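Local coordinates for protein S-adenosylmethionine dependent methyltransferase (Mesorhizobium loti, PDB 3BKW) that probably transfers methyl groups from S-adenosylmethionine to an acceptor substrate, as a Rossmann-like class I methyltransferase, at residues 168-180 and 187-199. Residues are numbered along the deposited sequence; the frame is centred on the assembly and turned at random.
Sequences PIDRYLVEGPRKT and VVKHHRTVGTTLN. With EDO (1,2-ethanediol), chain D; EDO (1,2-ethanediol), chain C; EDO (1,2-ethanediol), chain G.
Gly-176 to Arg-178 and Lys-189 to His-191 pair as short antiparallel strands, their axes 4.4 Å apart at closest approach and their directions 132° apart. Gly-176 with His-191 and Arg-178 with Lys-189 are the hydrogen-bonded pairs; Pro-177 and His-190 form the non-hydrogen-bonded pair between them. The backbone of Gly-176 has phi 143°, a value that suits glycine. A water joins Arg-178 O to Val-187 O beyond the paired residues.

The His-191 side chain runs back to the turn of residues 171-174, with CG anti to the backbone N (chi1 176°). There its NE2 donates to Tyr-172 O at 2.7 Å, in the plane of the imidazole and nearly straight. The edge of this ring also faces the Tyr-172 ring in a T-shaped pair, centroids 5.7 Å apart. Arg-178 lies alongside His-191, and His-191 CB lies over one guanidinium face, toward its rim. NH1 and NH2 both grip Val-174 O end-on, in the guanidinium plane, and NE bonds to Ala-151 O; together these bonds probably limit rotation of the guanidinium. Tyr-172 OH reaches Glu-213 of the second subunit.

Glu-175 extends its chain to the start of helix 194-203. Its OE2 accepts from Thr-193 N at 2.8 Å on the anti side. The syn lone pair takes Thr-196 OG1 at 2.6 Å. Two firm bonds thus fix one carboxylate oxygen, and its negative charge probably suits the positive end of the helix dipole. Thr-193 CG2 packs 4.0 Å from Tyr-172 CE2. Pro-177, on the sheet face it shares with His-190, touches Val-188 CG1 through CB at 3.7 Å.

The contact is a two-stranded antiparallel sheet outside the central seven-stranded sheet of this Rossmann-like methyltransferase, followed by a helix N-terminus with Thr-193 at the N-cap.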
loop_
_atom_site.group_PDB
_atom_site.type_symbol
_atom_site.label_atom_id
_atom_site.label_comp_id
_atom_site.label_asym_id
_atom_site.label_seq_id
_atom_site.Cartn_x
_atom_site.Cartn_y
_atom_site.Cartn_z
ATOM N N PRO A 168 -6.094 -4.641 18.357
ATOM C CA PRO A 168 -7.281 -5.215 17.717
ATOM C C PRO A 168 -7.869 -4.354 16.604
ATOM O O PRO A 168 -8.097 -3.159 16.800
ATOM C CB PRO A 168 -8.266 -5.376 18.878
ATOM C CG PRO A 168 -7.440 -5.417 20.071
ATOM C CD PRO A 168 -6.350 -4.434 19.799
ATOM N N ILE A 169 -8.106 -4.981 15.458
ATOM C CA ILE A 169 -8.662 -4.343 14.284
ATOM C C ILE A 169 -10.076 -4.869 14.052
ATOM O O ILE A 169 -10.325 -6.057 14.205
ATOM C CB ILE A 169 -7.767 -4.662 13.028
ATOM C CG1 ILE A 169 -6.393 -3.962 13.155
ATOM C CG2 ILE A 169 -8.417 -4.197 11.742
ATOM C CD1 ILE A 169 -5.323 -4.440 12.109
ATOM N N ASP A 170 -11.002 -3.964 13.749
ATOM C CA ASP A 170 -12.326 -4.321 13.225
ATOM C C ASP A 170 -12.684 -3.318 12.123
ATOM O O ASP A 170 -12.104 -2.214 12.046
ATOM C CB ASP A 170 -13.422 -4.358 14.298
ATOM C CG ASP A 170 -13.757 -2.978 14.826
ATOM O OD1 ASP A 170 -12.993 -2.470 15.645
ATOM O OD2 ASP A 170 -14.787 -2.408 14.410
ATOM N N ARG A 171 -13.611 -3.736 11.257
ATOM C CA ARG A 171 -14.140 -2.929 10.151
ATOM C C ARG A 171 -13.081 -2.245 9.265
ATOM O O ARG A 171 -13.307 -1.169 8.726
ATOM C CB ARG A 171 -15.156 -1.920 10.720
ATOM C CG ARG A 171 -16.348 -2.612 11.412
ATOM C CD ARG A 171 -17.376 -1.668 12.023
ATOM N NE ARG A 171 -18.135 -0.877 11.043
ATOM C CZ ARG A 171 -18.074 0.451 10.835
ATOM N NH1 ARG A 171 -17.289 1.271 11.546
ATOM N NH2 ARG A 171 -18.856 0.985 9.892
ATOM N N TYR A 172 -11.923 -2.881 9.097
ATOM C CA TYR A 172 -10.872 -2.311 8.247
ATOM C C TYR A 172 -11.339 -2.053 6.823
ATOM O O TYR A 172 -10.931 -1.054 6.209
ATOM C CB TYR A 172 -9.648 -3.212 8.234
ATOM C CG TYR A 172 -8.453 -2.676 7.460
ATOM C CD1 TYR A 172 -7.485 -1.880 8.086
ATOM C CD2 TYR A 172 -8.275 -3.003 6.115
ATOM C CE1 TYR A 172 -6.365 -1.424 7.381
ATOM C CE2 TYR A 172 -7.164 -2.560 5.397
ATOM C CZ TYR A 172 -6.207 -1.766 6.034
ATOM O OH TYR A 172 -5.111 -1.317 5.332
ATOM N N LEU A 173 -12.208 -2.924 6.300
ATOM C CA LEU A 173 -12.707 -2.771 4.928
ATOM C C LEU A 173 -13.995 -1.959 4.813
ATOM O O LEU A 173 -14.520 -1.790 3.689
ATOM C CB LEU A 173 -12.851 -4.133 4.244
ATOM C CG LEU A 173 -11.595 -4.971 3.957
ATOM C CD1 LEU A 173 -10.558 -4.157 3.166
ATOM C CD2 LEU A 173 -10.957 -5.589 5.191
ATOM N N VAL A 174 -14.498 -1.442 5.943
ATOM C CA VAL A 174 -15.711 -0.623 5.948
ATOM C C VAL A 174 -15.223 0.815 6.001
ATOM O O VAL A 174 -14.837 1.306 7.054
ATOM C CB VAL A 174 -16.637 -0.935 7.132
ATOM C CG1 VAL A 174 -17.917 -0.109 7.021
ATOM C CG2 VAL A 174 -16.943 -2.406 7.172
ATOM N N GLU A 175 -15.246 1.493 4.859
ATOM C CA GLU A 175 -14.729 2.851 4.755
ATOM C C GLU A 175 -15.780 3.856 5.124
ATOM O O GLU A 175 -16.981 3.583 5.008
ATOM C CB GLU A 175 -14.173 3.094 3.361
ATOM C CG GLU A 175 -12.945 2.242 3.077
ATOM C CD GLU A 175 -12.375 2.438 1.693
ATOM O OE1 GLU A 175 -13.144 2.695 0.728
ATOM O OE2 GLU A 175 -11.148 2.324 1.565
ATOM N N GLY A 176 -15.323 5.022 5.573
ATOM C CA GLY A 176 -16.208 6.097 5.970
ATOM C C GLY A 176 -15.707 6.876 7.164
ATOM O O GLY A 176 -14.625 6.615 7.686
ATOM N N PRO A 177 -16.522 7.843 7.617
ATOM C CA PRO A 177 -16.170 8.655 8.761
ATOM C C PRO A 177 -16.013 7.857 10.050
ATOM O O PRO A 177 -16.781 6.920 10.287
ATOM C CB PRO A 177 -17.367 9.606 8.916
ATOM C CG PRO A 177 -18.114 9.532 7.701
ATOM C CD PRO A 177 -17.827 8.241 7.051
ATOM N N ARG A 178 -15.013 8.229 10.844
ATOM C CA ARG A 178 -14.792 7.668 12.165
ATOM C C ARG A 178 -14.863 8.825 13.151
ATOM O O ARG A 178 -14.238 9.875 12.940
ATOM C CB ARG A 178 -13.434 6.994 12.252
ATOM C CG ARG A 178 -13.285 5.747 11.386
ATOM C CD ARG A 178 -14.178 4.643 11.869
ATOM N NE ARG A 178 -13.799 3.330 11.353
ATOM C CZ ARG A 178 -14.160 2.801 10.182
ATOM N NH1 ARG A 178 -14.876 3.489 9.288
ATOM N NH2 ARG A 178 -13.749 1.570 9.886
ATOM N N LYS A 179 -15.634 8.626 14.216
ATOM C CA LYS A 179 -15.823 9.624 15.281
ATOM C C LYS A 179 -15.037 9.269 16.537
ATOM O O LYS A 179 -15.249 9.850 17.589
ATOM C CB LYS A 179 -17.313 9.765 15.578
ATOM C CG LYS A 179 -18.101 10.263 14.375
ATOM C CD LYS A 179 -19.515 10.633 14.737
ATOM C CE LYS A 179 -20.268 11.216 13.539
ATOM N NZ LYS A 179 -21.640 11.656 13.946
ATOM N N THR A 180 -14.044 8.390 16.405
ATOM C CA THR A 180 -13.272 7.911 17.553
ATOM C C THR A 180 -12.369 8.968 18.211
ATOM O O THR A 180 -11.977 8.788 19.368
ATOM C CB THR A 180 -12.505 6.637 17.164
ATOM O OG1 THR A 180 -11.821 6.888 15.945
ATOM C CG2 THR A 180 -13.478 5.475 16.940
ATOM N N VAL A 187 -12.659 16.324 15.981
ATOM C CA VAL A 187 -12.429 16.025 14.556
ATOM C C VAL A 187 -13.074 14.699 14.153
ATOM O O VAL A 187 -13.186 13.774 14.982
ATOM C CB VAL A 187 -10.899 15.958 14.216
ATOM C CG1 VAL A 187 -10.226 17.300 14.539
ATOM C CG2 VAL A 187 -10.194 14.773 14.933
ATOM N N VAL A 188 -13.543 14.654 12.901
ATOM C CA VAL A 188 -14.057 13.442 12.251
ATOM C C VAL A 188 -12.993 13.126 11.207
ATOM O O VAL A 188 -12.623 14.000 10.431
ATOM C CB VAL A 188 -15.406 13.671 11.539
ATOM C CG1 VAL A 188 -15.832 12.430 10.761
ATOM C CG2 VAL A 188 -16.501 14.064 12.546
ATOM N N LYS A 189 -12.492 11.901 11.233
ATOM C CA LYS A 189 -11.495 11.431 10.265
ATOM C C LYS A 189 -12.168 10.481 9.313
ATOM O O LYS A 189 -13.243 9.952 9.609
ATOM C CB LYS A 189 -10.293 10.812 10.950
ATOM C CG LYS A 189 -10.545 9.645 11.894
ATOM C CD LYS A 189 -9.258 9.383 12.662
ATOM C CE LYS A 189 -9.432 8.434 13.773
ATOM N NZ LYS A 189 -8.145 8.385 14.577
ATOM N N HIS A 190 -11.539 10.274 8.164
ATOM C CA HIS A 190 -12.094 9.463 7.086
ATOM C C HIS A 190 -11.233 8.267 6.853
ATOM O O HIS A 190 -10.100 8.370 6.387
ATOM C CB HIS A 190 -12.245 10.336 5.848
ATOM C CG HIS A 190 -13.209 11.447 6.085
ATOM N ND1 HIS A 190 -14.573 11.284 5.978
ATOM C CD2 HIS A 190 -13.018 12.685 6.594
ATOM C CE1 HIS A 190 -15.173 12.407 6.320
ATOM N NE2 HIS A 190 -14.251 13.275 6.695
ATOM N N HIS A 191 -11.794 7.114 7.221
ATOM C CA HIS A 191 -11.119 5.858 7.092
ATOM C C HIS A 191 -11.175 5.399 5.654
ATOM O O HIS A 191 -12.262 5.236 5.085
ATOM C CB HIS A 191 -11.726 4.794 7.999
ATOM C CG HIS A 191 -11.103 3.454 7.817
ATOM N ND1 HIS A 191 -9.788 3.185 8.148
ATOM C CD2 HIS A 191 -11.609 2.307 7.317
ATOM C CE1 HIS A 191 -9.526 1.923 7.858
ATOM N NE2 HIS A 191 -10.608 1.371 7.349
ATOM N N ARG A 192 -9.988 5.233 5.068
ATOM C CA ARG A 192 -9.822 4.742 3.704
ATOM C C ARG A 192 -8.654 3.784 3.767
ATOM O O ARG A 192 -7.630 4.110 4.388
ATOM C CB ARG A 192 -9.500 5.876 2.731
ATOM C CG ARG A 192 -10.691 6.769 2.394
ATOM C CD ARG A 192 -10.297 7.937 1.494
ATOM N NE ARG A 192 -9.626 9.028 2.222
ATOM C CZ ARG A 192 -10.173 10.196 2.607
ATOM N NH1 ARG A 192 -11.428 10.531 2.309
ATOM N NH2 ARG A 192 -9.399 11.076 3.247
ATOM N N THR A 193 -8.777 2.647 3.083
ATOM C CA THR A 193 -7.705 1.645 3.072
ATOM C C THR A 193 -6.505 2.184 2.266
ATOM O O THR A 193 -6.638 3.154 1.510
ATOM C CB THR A 193 -8.203 0.317 2.448
ATOM O OG1 THR A 193 -8.474 0.516 1.056
ATOM C CG2 THR A 193 -9.466 -0.236 3.175
ATOM N N VAL A 194 -5.339 1.556 2.424
ATOM C CA VAL A 194 -4.139 1.940 1.652
ATOM C C VAL A 194 -4.454 1.850 0.145
ATOM O O VAL A 194 -4.134 2.757 -0.615
ATOM C CB VAL A 194 -2.894 1.062 1.982
ATOM C CG1 VAL A 194 -1.671 1.500 1.152
ATOM C CG2 VAL A 194 -2.553 1.099 3.484
ATOM N N GLY A 195 -5.084 0.758 -0.285
ATOM C CA GLY A 195 -5.451 0.597 -1.703
ATOM C C GLY A 195 -6.341 1.710 -2.216
ATOM O O GLY A 195 -6.106 2.237 -3.294
ATOM N N THR A 196 -7.347 2.083 -1.432
ATOM C CA THR A 196 -8.249 3.174 -1.829
ATOM C C THR A 196 -7.471 4.475 -2.044
ATOM O O THR A 196 -7.658 5.162 -3.030
ATOM C CB THR A 196 -9.350 3.364 -0.794
ATOM O OG1 THR A 196 -10.201 2.203 -0.804
ATOM C CG2 THR A 196 -10.187 4.631 -1.083
ATOM N N THR A 197 -6.596 4.816 -1.106
ATOM C CA THR A 197 -5.782 6.027 -1.218
ATOM C C THR A 197 -4.898 6.007 -2.451
ATOM O O THR A 197 -4.833 6.979 -3.195
ATOM C CB THR A 197 -4.921 6.196 0.053
ATOM O OG1 THR A 197 -5.800 6.376 1.160
ATOM C CG2 THR A 197 -3.905 7.359 -0.032
ATOM N N LEU A 198 -4.200 4.892 -2.654
ATOM C CA LEU A 198 -3.294 4.775 -3.796
ATOM C C LEU A 198 -4.029 4.758 -5.129
ATOM O O LEU A 198 -3.609 5.418 -6.091
ATOM C CB LEU A 198 -2.396 3.553 -3.662
ATOM C CG LEU A 198 -1.486 3.530 -2.421
ATOM C CD1 LEU A 198 -0.681 2.224 -2.407
ATOM C CD2 LEU A 198 -0.586 4.737 -2.311
ATOM N N ASN A 199 -5.137 4.025 -5.190
ATOM C CA ASN A 199 -5.944 3.980 -6.419
ATOM C C ASN A 199 -6.500 5.358 -6.787
ATOM O O ASN A 199 -6.528 5.724 -7.952
ATOM C CB ASN A 199 -7.083 2.989 -6.266
ATOM C CG ASN A 199 -6.613 1.550 -6.198
ATOM O OD1 ASN A 199 -5.483 1.224 -6.583
ATOM N ND2 ASN A 199 -7.504 0.670 -5.748
HETATM C C1 EDO D . -14.432 7.793 2.939
HETATM O O1 EDO D . -13.623 7.310 4.008
HETATM C C2 EDO D . -14.932 9.189 3.290
HETATM O O2 EDO D . -15.683 9.184 4.520
HETATM C C1 EDO C . -6.117 9.040 3.273
HETATM O O1 EDO C . -6.855 8.655 2.093
HETATM C C2 EDO C . -6.675 8.373 4.541
HETATM O O2 EDO C . -7.850 9.024 5.020
HETATM C C1 EDO G . -7.711 3.501 -10.862
HETATM O O1 EDO G . -6.685 4.279 -10.244
HETATM C C2 EDO G . -7.809 2.149 -10.167
HETATM O O2 EDO G . -6.512 1.570 -10.116
HETATM O O HOH W 1 -12.670 11.106 14.814
#